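Local coordinates for pesticidal crystal protein Cry4Aa (Bacillus thuringiensis, PDB 2C9K), which kills mosquito larvae by binding to midgut epithelial cells and promoting their colloid-osmotic lysis, at residues 183-197 against 239-251. Residues are numbered along the deposited sequence; the frame is centred on the assembly and turned at random.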
ATOM      1  N   TYR A 183     -13.964   3.813  23.567  1.00 42.45           N
ATOM      2  CA  TYR A 183     -12.542   4.005  23.291  1.00 40.09           C
ATOM      3  C   TYR A 183     -11.634   2.844  23.692  1.00 38.89           C
ATOM      4  O   TYR A 183     -10.669   2.549  22.998  1.00 38.72           O
ATOM      5  CB  TYR A 183     -12.016   5.298  23.918  1.00 37.82           C
ATOM      6  CG  TYR A 183     -10.629   5.627  23.418  1.00 34.96           C
ATOM      7  CD1 TYR A 183     -10.357   5.644  22.050  1.00 34.20           C
ATOM      8  CD2 TYR A 183      -9.579   5.877  24.302  1.00 33.19           C
ATOM      9  CE1 TYR A 183      -9.077   5.893  21.574  1.00 33.63           C
ATOM     10  CE2 TYR A 183      -8.294   6.129  23.832  1.00 32.21           C
ATOM     11  CZ  TYR A 183      -8.056   6.132  22.467  1.00 31.96           C
ATOM     12  OH  TYR A 183      -6.800   6.363  21.986  1.00 32.18           O
ATOM     13  N   PRO A 184     -11.909   2.190  24.829  0.50 38.36           N
ATOM     14  CA  PRO A 184     -11.020   1.078  25.171  0.50 37.69           C
ATOM     15  C   PRO A 184     -11.229  -0.055  24.167  0.50 37.72           C
ATOM     16  O   PRO A 184     -10.309  -0.805  23.849  0.50 37.40           O
ATOM     17  CB  PRO A 184     -11.472   0.706  26.577  0.50 37.57           C
ATOM     18  CG  PRO A 184     -11.926   2.022  27.136  0.50 37.40           C
ATOM     19  CD  PRO A 184     -12.731   2.574  25.990  1.00 37.81           C
ATOM     20  N   VAL A 185     -12.451  -0.156  23.662  1.00 38.36           N
ATOM     21  CA  VAL A 185     -12.812  -1.187  22.691  1.00 38.87           C
ATOM     22  C   VAL A 185     -12.326  -0.855  21.277  1.00 39.62           C
ATOM     23  O   VAL A 185     -11.943  -1.754  20.520  1.00 39.79           O
ATOM     24  CB  VAL A 185     -14.343  -1.389  22.647  1.00 37.28           C
ATOM     25  CG1 VAL A 185     -14.709  -2.415  21.599  1.00 35.44           C
ATOM     26  CG2 VAL A 185     -14.838  -1.820  24.004  1.00 38.54           C
ATOM     27  N   LEU A 186     -12.366   0.431  20.921  1.00 38.52           N
ATOM     28  CA  LEU A 186     -11.933   0.890  19.604  1.00 37.22           C
ATOM     29  C   LEU A 186     -10.493   0.469  19.430  1.00 37.13           C
ATOM     30  O   LEU A 186     -10.101  -0.105  18.413  1.00 36.37           O
ATOM     31  CB  LEU A 186     -12.029   2.412  19.521  1.00 36.41           C
ATOM     32  CG  LEU A 186     -11.396   3.103  18.311  1.00 34.64           C
ATOM     33  CD1 LEU A 186     -11.988   2.558  17.029  1.00 33.63           C
ATOM     34  CD2 LEU A 186     -11.626   4.601  18.417  1.00 33.91           C
ATOM     35  N   THR A 187      -9.716   0.766  20.458  1.00 36.17           N
ATOM     36  CA  THR A 187      -8.315   0.433  20.493  1.00 38.00           C
ATOM     37  C   THR A 187      -8.094  -1.072  20.283  1.00 38.58           C
ATOM     38  O   THR A 187      -7.471  -1.475  19.305  1.00 39.87           O
ATOM     39  CB  THR A 187      -7.723   0.899  21.837  1.00 39.20           C
ATOM     40  OG1 THR A 187      -7.688   2.333  21.851  1.00 40.47           O
ATOM     41  CG2 THR A 187      -6.322   0.337  22.057  1.00 41.27           C
ATOM     42  N   LYS A 188      -8.619  -1.897  21.187  1.00 37.66           N
ATOM     43  CA  LYS A 188      -8.464  -3.347  21.088  1.00 36.02           C
ATOM     44  C   LYS A 188      -8.871  -3.886  19.720  1.00 35.29           C
ATOM     45  O   LYS A 188      -8.309  -4.875  19.248  1.00 36.18           O
ATOM     46  CB  LYS A 188      -9.291  -4.043  22.173  1.00 37.19           C
ATOM     47  CG  LYS A 188      -8.527  -5.081  22.992  1.00 38.65           C
ATOM     48  CD  LYS A 188      -7.315  -4.446  23.678  1.00 42.97           C
ATOM     49  CE  LYS A 188      -6.754  -5.314  24.805  1.00 45.83           C
ATOM     50  NZ  LYS A 188      -7.725  -5.472  25.952  1.00 47.67           N
ATOM     51  N   ALA A 189      -9.849  -3.240  19.090  1.00 34.02           N
ATOM     52  CA  ALA A 189     -10.329  -3.650  17.770  1.00 32.19           C
ATOM     53  C   ALA A 189      -9.296  -3.327  16.683  1.00 30.85           C
ATOM     54  O   ALA A 189      -9.137  -4.085  15.719  1.00 29.11           O
ATOM     55  CB  ALA A 189     -11.649  -2.953  17.459  1.00 32.68           C
ATOM     56  N   ILE A 190      -8.611  -2.193  16.840  1.00 28.65           N
ATOM     57  CA  ILE A 190      -7.577  -1.771  15.894  1.00 27.15           C
ATOM     58  C   ILE A 190      -6.418  -2.752  16.011  1.00 28.55           C
ATOM     59  O   ILE A 190      -5.827  -3.166  15.009  1.00 29.56           O
ATOM     60  CB  ILE A 190      -7.041  -0.349  16.219  1.00 24.43           C
ATOM     61  CG1 ILE A 190      -8.093   0.703  15.868  1.00 23.65           C
ATOM     62  CG2 ILE A 190      -5.744  -0.091  15.475  1.00 20.28           C
ATOM     63  CD1 ILE A 190      -7.712   2.113  16.277  1.00 20.22           C
ATOM     64  N   GLU A 191      -6.107  -3.130  17.245  1.00 28.08           N
ATOM     65  CA  GLU A 191      -5.020  -4.056  17.486  1.00 28.36           C
ATOM     66  C   GLU A 191      -5.340  -5.465  16.995  1.00 27.89           C
ATOM     67  O   GLU A 191      -4.562  -6.049  16.235  1.00 28.90           O
ATOM     68  CB  GLU A 191      -4.673  -4.093  18.973  1.00 28.45           C
ATOM     69  CG  GLU A 191      -3.506  -5.018  19.292  1.00 31.47           C
ATOM     70  CD  GLU A 191      -3.066  -4.925  20.735  1.00 32.67           C
ATOM     71  OE1 GLU A 191      -2.882  -3.793  21.227  1.00 36.21           O
ATOM     72  OE2 GLU A 191      -2.894  -5.977  21.378  1.00 33.40           O
ATOM     73  N   ASP A 192      -6.476  -6.010  17.416  0.50 25.63           N
ATOM     74  CA  ASP A 192      -6.845  -7.361  17.015  0.50 24.82           C
ATOM     75  C   ASP A 192      -7.004  -7.532  15.521  0.50 23.65           C
ATOM     76  O   ASP A 192      -6.475  -8.473  14.939  0.50 22.07           O
ATOM     77  CB  ASP A 192      -8.128  -7.794  17.710  0.50 26.58           C
ATOM     78  CG  ASP A 192      -7.945  -7.968  19.197  1.00 29.03           C
ATOM     79  OD1 ASP A 192      -6.781  -8.046  19.655  1.00 28.50           O
ATOM     80  OD2 ASP A 192      -8.970  -8.041  19.910  1.00 33.50           O
ATOM     81  N   TYR A 193      -7.740  -6.624  14.900  1.00 24.31           N
ATOM     82  CA  TYR A 193      -7.959  -6.686  13.461  1.00 25.23           C
ATOM     83  C   TYR A 193      -6.646  -6.593  12.687  1.00 25.29           C
ATOM     84  O   TYR A 193      -6.430  -7.326  11.727  1.00 25.33           O
ATOM     85  CB  TYR A 193      -8.917  -5.576  13.047  1.00 24.98           C
ATOM     86  CG  TYR A 193     -10.344  -5.868  13.444  1.00 27.42           C
ATOM     87  CD1 TYR A 193     -11.265  -4.840  13.629  1.00 28.04           C
ATOM     88  CD2 TYR A 193     -10.788  -7.184  13.602  1.00 28.14           C
ATOM     89  CE1 TYR A 193     -12.592  -5.115  13.963  1.00 28.78           C
ATOM     90  CE2 TYR A 193     -12.115  -7.465  13.931  1.00 26.77           C
ATOM     91  CZ  TYR A 193     -13.008  -6.428  14.110  1.00 27.13           C
ATOM     92  OH  TYR A 193     -14.320  -6.703  14.417  1.00 27.21           O
ATOM     93  N   THR A 194      -5.763  -5.698  13.112  1.00 25.96           N
ATOM     94  CA  THR A 194      -4.471  -5.553  12.458  1.00 25.64           C
ATOM     95  C   THR A 194      -3.697  -6.867  12.536  1.00 25.22           C
ATOM     96  O   THR A 194      -3.335  -7.430  11.510  1.00 25.51           O
ATOM     97  CB  THR A 194      -3.629  -4.438  13.111  1.00 24.84           C
ATOM     98  OG1 THR A 194      -4.212  -3.165  12.810  1.00 26.02           O
ATOM     99  CG2 THR A 194      -2.204  -4.469  12.584  1.00 24.98           C
ATOM    100  N   ASN A 195      -3.465  -7.349  13.756  1.00 24.40           N
ATOM    101  CA  ASN A 195      -2.727  -8.587  13.974  1.00 25.23           C
ATOM    102  C   ASN A 195      -3.332  -9.824  13.308  1.00 25.78           C
ATOM    103  O   ASN A 195      -2.603 -10.733  12.910  1.00 26.03           O
ATOM    104  CB  ASN A 195      -2.568  -8.864  15.474  1.00 26.08           C
ATOM    105  CG  ASN A 195      -1.694  -7.829  16.182  1.00 25.93           C
ATOM    106  OD1 ASN A 195      -0.641  -7.442  15.676  1.00 25.55           O
ATOM    107  ND2 ASN A 195      -2.127  -7.393  17.365  1.00 23.89           N
ATOM    108  N   TYR A 196      -4.655  -9.870  13.185  1.00 27.06           N
ATOM    109  CA  TYR A 196      -5.306 -11.024  12.570  1.00 26.49           C
ATOM    110  C   TYR A 196      -5.105 -11.026  11.066  1.00 27.85           C
ATOM    111  O   TYR A 196      -4.694 -12.035  10.497  1.00 29.79           O
ATOM    112  CB  TYR A 196      -6.804 -11.041  12.874  1.00 25.36           C
ATOM    113  CG  TYR A 196      -7.526 -12.193  12.201  1.00 26.94           C
ATOM    114  CD1 TYR A 196      -7.372 -13.502  12.662  1.00 26.96           C
ATOM    115  CD2 TYR A 196      -8.315 -11.985  11.066  1.00 25.37           C
ATOM    116  CE1 TYR A 196      -7.977 -14.574  12.009  1.00 24.43           C
ATOM    117  CE2 TYR A 196      -8.924 -13.048  10.409  1.00 25.02           C
ATOM    118  CZ  TYR A 196      -8.746 -14.341  10.888  1.00 25.28           C
ATOM    119  OH  TYR A 196      -9.309 -15.410  10.232  1.00 25.57           O
ATOM    120  N   CYS A 197      -5.410  -9.900  10.423  1.00 28.14           N
ATOM    121  CA  CYS A 197      -5.255  -9.765   8.976  1.00 28.13           C
ATOM    122  C   CYS A 197      -3.829 -10.081   8.547  1.00 28.33           C
ATOM    123  O   CYS A 197      -3.608 -10.818   7.583  1.00 28.03           O
ATOM    124  CB  CYS A 197      -5.594  -8.343   8.528  1.00 28.23           C
ATOM    125  SG  CYS A 197      -7.320  -7.873   8.758  1.00 32.31           S
ATOM    126  N   LEU A 239      -5.618  -1.384   3.538  1.00 27.01           N
ATOM    127  CA  LEU A 239      -6.697  -1.010   4.436  1.00 26.80           C
ATOM    128  C   LEU A 239      -6.209  -1.095   5.891  1.00 27.36           C
ATOM    129  O   LEU A 239      -6.477  -0.206   6.697  1.00 29.91           O
ATOM    130  CB  LEU A 239      -7.891  -1.930   4.188  1.00 25.84           C
ATOM    131  CG  LEU A 239      -9.275  -1.513   4.679  1.00 27.36           C
ATOM    132  CD1 LEU A 239      -9.590  -0.061   4.284  1.00 25.16           C
ATOM    133  CD2 LEU A 239     -10.300  -2.490   4.080  1.00 25.55           C
ATOM    134  N   VAL A 240      -5.465  -2.147   6.212  1.00 26.15           N
ATOM    135  CA  VAL A 240      -4.933  -2.339   7.555  1.00 26.09           C
ATOM    136  C   VAL A 240      -3.939  -1.249   7.971  1.00 27.00           C
ATOM    137  O   VAL A 240      -3.824  -0.921   9.152  1.00 27.13           O
ATOM    138  CB  VAL A 240      -4.238  -3.714   7.670  1.00 26.76           C
ATOM    139  CG1 VAL A 240      -3.673  -3.915   9.077  1.00 25.22           C
ATOM    140  CG2 VAL A 240      -5.226  -4.816   7.320  1.00 26.17           C
ATOM    141  N   ALA A 241      -3.211  -0.695   7.004  1.00 27.71           N
ATOM    142  CA  ALA A 241      -2.232   0.357   7.290  1.00 26.93           C
ATOM    143  C   ALA A 241      -2.881   1.678   7.734  1.00 26.59           C
ATOM    144  O   ALA A 241      -2.234   2.516   8.362  1.00 26.87           O
ATOM    145  CB  ALA A 241      -1.357   0.594   6.070  1.00 25.53           C
ATOM    146  N   LEU A 242      -4.159   1.862   7.416  1.00 26.02           N
ATOM    147  CA  LEU A 242      -4.860   3.086   7.794  1.00 26.19           C
ATOM    148  C   LEU A 242      -5.624   2.961   9.119  1.00 26.10           C
ATOM    149  O   LEU A 242      -6.026   3.971   9.709  1.00 24.23           O
ATOM    150  CB  LEU A 242      -5.834   3.490   6.687  1.00 24.63           C
ATOM    151  CG  LEU A 242      -5.204   3.602   5.302  1.00 26.07           C
ATOM    152  CD1 LEU A 242      -6.295   3.801   4.250  1.00 25.67           C
ATOM    153  CD2 LEU A 242      -4.211   4.755   5.289  1.00 24.32           C
ATOM    154  N   PHE A 243      -5.816   1.726   9.583  1.00 24.98           N
ATOM    155  CA  PHE A 243      -6.553   1.473  10.825  1.00 24.04           C
ATOM    156  C   PHE A 243      -6.112   2.321  12.023  1.00 24.68           C
ATOM    157  O   PHE A 243      -6.944   2.779  12.816  1.00 24.49           O
ATOM    158  CB  PHE A 243      -6.461  -0.011  11.189  1.00 21.94           C
ATOM    159  CG  PHE A 243      -7.359  -0.909  10.360  1.00 19.21           C
ATOM    160  CD1 PHE A 243      -7.221  -2.295  10.420  1.00 15.55           C
ATOM    161  CD2 PHE A 243      -8.361  -0.373   9.557  1.00 15.95           C
ATOM    162  CE1 PHE A 243      -8.063  -3.129   9.700  1.00 15.15           C
ATOM    163  CE2 PHE A 243      -9.208  -1.204   8.831  1.00 15.27           C
ATOM    164  CZ  PHE A 243      -9.060  -2.583   8.903  1.00 13.77           C
ATOM    165  N   PRO A 244      -4.798   2.554  12.166  1.00 24.19           N
ATOM    166  CA  PRO A 244      -4.321   3.354  13.295  1.00 23.47           C
ATOM    167  C   PRO A 244      -4.895   4.753  13.296  1.00 22.68           C
ATOM    168  O   PRO A 244      -4.912   5.415  14.319  1.00 23.86           O
ATOM    169  CB  PRO A 244      -2.809   3.351  13.103  1.00 24.73           C
ATOM    170  CG  PRO A 244      -2.561   2.040  12.423  1.00 25.13           C
ATOM    171  CD  PRO A 244      -3.664   2.022  11.395  1.00 24.10           C
ATOM    172  N   ASN A 245      -5.354   5.206  12.140  1.00 23.69           N
ATOM    173  CA  ASN A 245      -5.930   6.542  12.036  1.00 24.64           C
ATOM    174  C   ASN A 245      -7.272   6.578  12.756  1.00 25.66           C
ATOM    175  O   ASN A 245      -7.760   7.646  13.121  1.00 26.24           O
ATOM    176  CB  ASN A 245      -6.125   6.925  10.567  1.00 23.84           C
ATOM    177  CG  ASN A 245      -4.821   6.940   9.782  1.00 25.60           C
ATOM    178  OD1 ASN A 245      -4.819   7.198   8.576  1.00 25.28           O
ATOM    179  ND2 ASN A 245      -3.706   6.668  10.459  1.00 24.56           N
ATOM    180  N   TYR A 246      -7.870   5.406  12.957  1.00 26.86           N
ATOM    181  CA  TYR A 246      -9.152   5.330  13.638  1.00 28.29           C
ATOM    182  C   TYR A 246      -8.986   5.561  15.135  1.00 29.58           C
ATOM    183  O   TYR A 246      -9.980   5.700  15.846  1.00 31.40           O
ATOM    184  CB  TYR A 246      -9.816   3.970  13.407  1.00 29.18           C
ATOM    185  CG  TYR A 246     -10.396   3.773  12.016  1.00 31.30           C
ATOM    186  CD1 TYR A 246     -11.374   4.638  11.510  1.00 31.95           C
ATOM    187  CD2 TYR A 246      -9.977   2.720  11.205  1.00 31.44           C
ATOM    188  CE1 TYR A 246     -11.913   4.459  10.229  1.00 30.21           C
ATOM    189  CE2 TYR A 246     -10.513   2.535   9.927  1.00 31.40           C
ATOM    190  CZ  TYR A 246     -11.475   3.409   9.446  1.00 30.10           C
ATOM    191  OH  TYR A 246     -11.971   3.245   8.171  1.00 28.26           O
ATOM    192  N   ASP A 247      -7.742   5.600  15.613  1.00 29.23           N
ATOM    193  CA  ASP A 247      -7.476   5.815  17.036  1.00 28.65           C
ATOM    194  C   ASP A 247      -7.703   7.272  17.392  1.00 28.31           C
ATOM    195  O   ASP A 247      -6.773   8.077  17.397  1.00 29.46           O
ATOM    196  CB  ASP A 247      -6.039   5.411  17.387  1.00 30.31           C
ATOM    197  CG  ASP A 247      -5.720   5.567  18.882  1.00 33.33           C
ATOM    198  OD1 ASP A 247      -4.898   4.779  19.402  1.00 35.73           O
ATOM    199  OD2 ASP A 247      -6.269   6.478  19.538  1.00 33.52           O
ATOM    200  N   VAL A 248      -8.952   7.603  17.685  1.00 26.05           N
ATOM    201  CA  VAL A 248      -9.333   8.956  18.042  1.00 23.69           C
ATOM    202  C   VAL A 248      -8.403   9.562  19.082  1.00 23.83           C
ATOM    203  O   VAL A 248      -8.255  10.779  19.168  1.00 25.14           O
ATOM    204  CB  VAL A 248     -10.759   8.980  18.586  1.00 21.84           C
ATOM    205  CG1 VAL A 248     -11.106  10.376  19.061  1.00 19.77           C
ATOM    206  CG2 VAL A 248     -11.714   8.499  17.515  1.00 19.39           C
ATOM    207  N   GLY A 249      -7.783   8.716  19.891  1.00 23.79           N
ATOM    208  CA  GLY A 249      -6.875   9.228  20.896  1.00 23.02           C
ATOM    209  C   GLY A 249      -5.653   9.827  20.235  1.00 22.70           C
ATOM    210  O   GLY A 249      -5.321  10.985  20.476  1.00 22.63           O
ATOM    211  N   LYS A 250      -5.001   9.032  19.390  0.50 21.68           N
ATOM    212  CA  LYS A 250      -3.800   9.438  18.671  0.50 21.67           C
ATOM    213  C   LYS A 250      -4.013  10.534  17.632  0.50 21.99           C
ATOM    214  O   LYS A 250      -3.203  11.450  17.524  0.50 20.56           O
ATOM    215  CB  LYS A 250      -3.189   8.224  17.983  0.50 23.46           C
ATOM    216  CG  LYS A 250      -2.721   7.122  18.921  1.00 26.57           C
ATOM    217  CD  LYS A 250      -1.234   7.238  19.213  1.00 27.97           C
ATOM    218  CE  LYS A 250      -0.920   8.278  20.277  1.00 29.63           C
ATOM    219  NZ  LYS A 250      -1.125   7.744  21.660  1.00 32.15           N
ATOM    220  N   TYR A 251      -5.091  10.433  16.858  1.00 23.71           N
ATOM    221  CA  TYR A 251      -5.386  11.424  15.817  1.00 25.03           C
ATOM    222  C   TYR A 251      -6.742  12.120  16.014  1.00 26.89           C
ATOM    223  O   TYR A 251      -7.725  11.810  15.337  1.00 27.90           O
ATOM    224  CB  TYR A 251      -5.325  10.759  14.438  1.00 24.65           C
ATOM    225  CG  TYR A 251      -4.034   9.995  14.193  1.00 26.04           C
ATOM    226  CD1 TYR A 251      -3.869   8.696  14.663  1.00 25.09           C
ATOM    227  CD2 TYR A 251      -2.958  10.594  13.536  1.00 26.36           C
ATOM    228  CE1 TYR A 251      -2.669   8.016  14.485  1.00 26.25           C
ATOM    229  CE2 TYR A 251      -1.750   9.918  13.353  1.00 25.79           C
ATOM    230  CZ  TYR A 251      -1.614   8.633  13.831  1.00 26.79           C
ATOM    231  OH  TYR A 251      -0.424   7.959  13.655  1.00 28.53           O
TER
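The first four turns of helix 183-208 run antiparallel to the end of helix 222-240 and the chain that follows it, with CA atoms closest at T194 and V240 (5.9 Å) and the 3-10 segment 243-246 facing I190. Both belong to the N-terminal helical bundle of the three-domain Cry toxin, the pore-forming domain of this family. At the V240 end the valine spreads its two methyls along the helix: CG1 lies 3.8 Å from T194 CG2, while CG2 packs on C197 CB. T194 OG1, turned back to bond I190 O, meets the F243 ring at its edge; the F243 side chain also touches N148 and L151 of helix 140-164. With CG1 of I190 anti to the carbonyl carbon (chi1 -72°) and the chain extended beyond it (chi2 174°), CD1 comes to F243 O, Y246 CB and D247 N. The L186 methyls lie over the backbone at Y246 O, which accepts from N155 ND2, and L186 CD2 is 4.0 Å from V248 CG2. Y246 turns its ring away from the helix, and its hydroxyl bonds N148. At the far end the link is polar: D247, the centre of an inverse gamma turn, opens an Asx motif in which OD2 accepts K250 N at 2.9 Å. Y183 OH donates to D247 OD2 at 2.5 Å from the opposite face of the carboxylate, on the syn side and 25° out of plane.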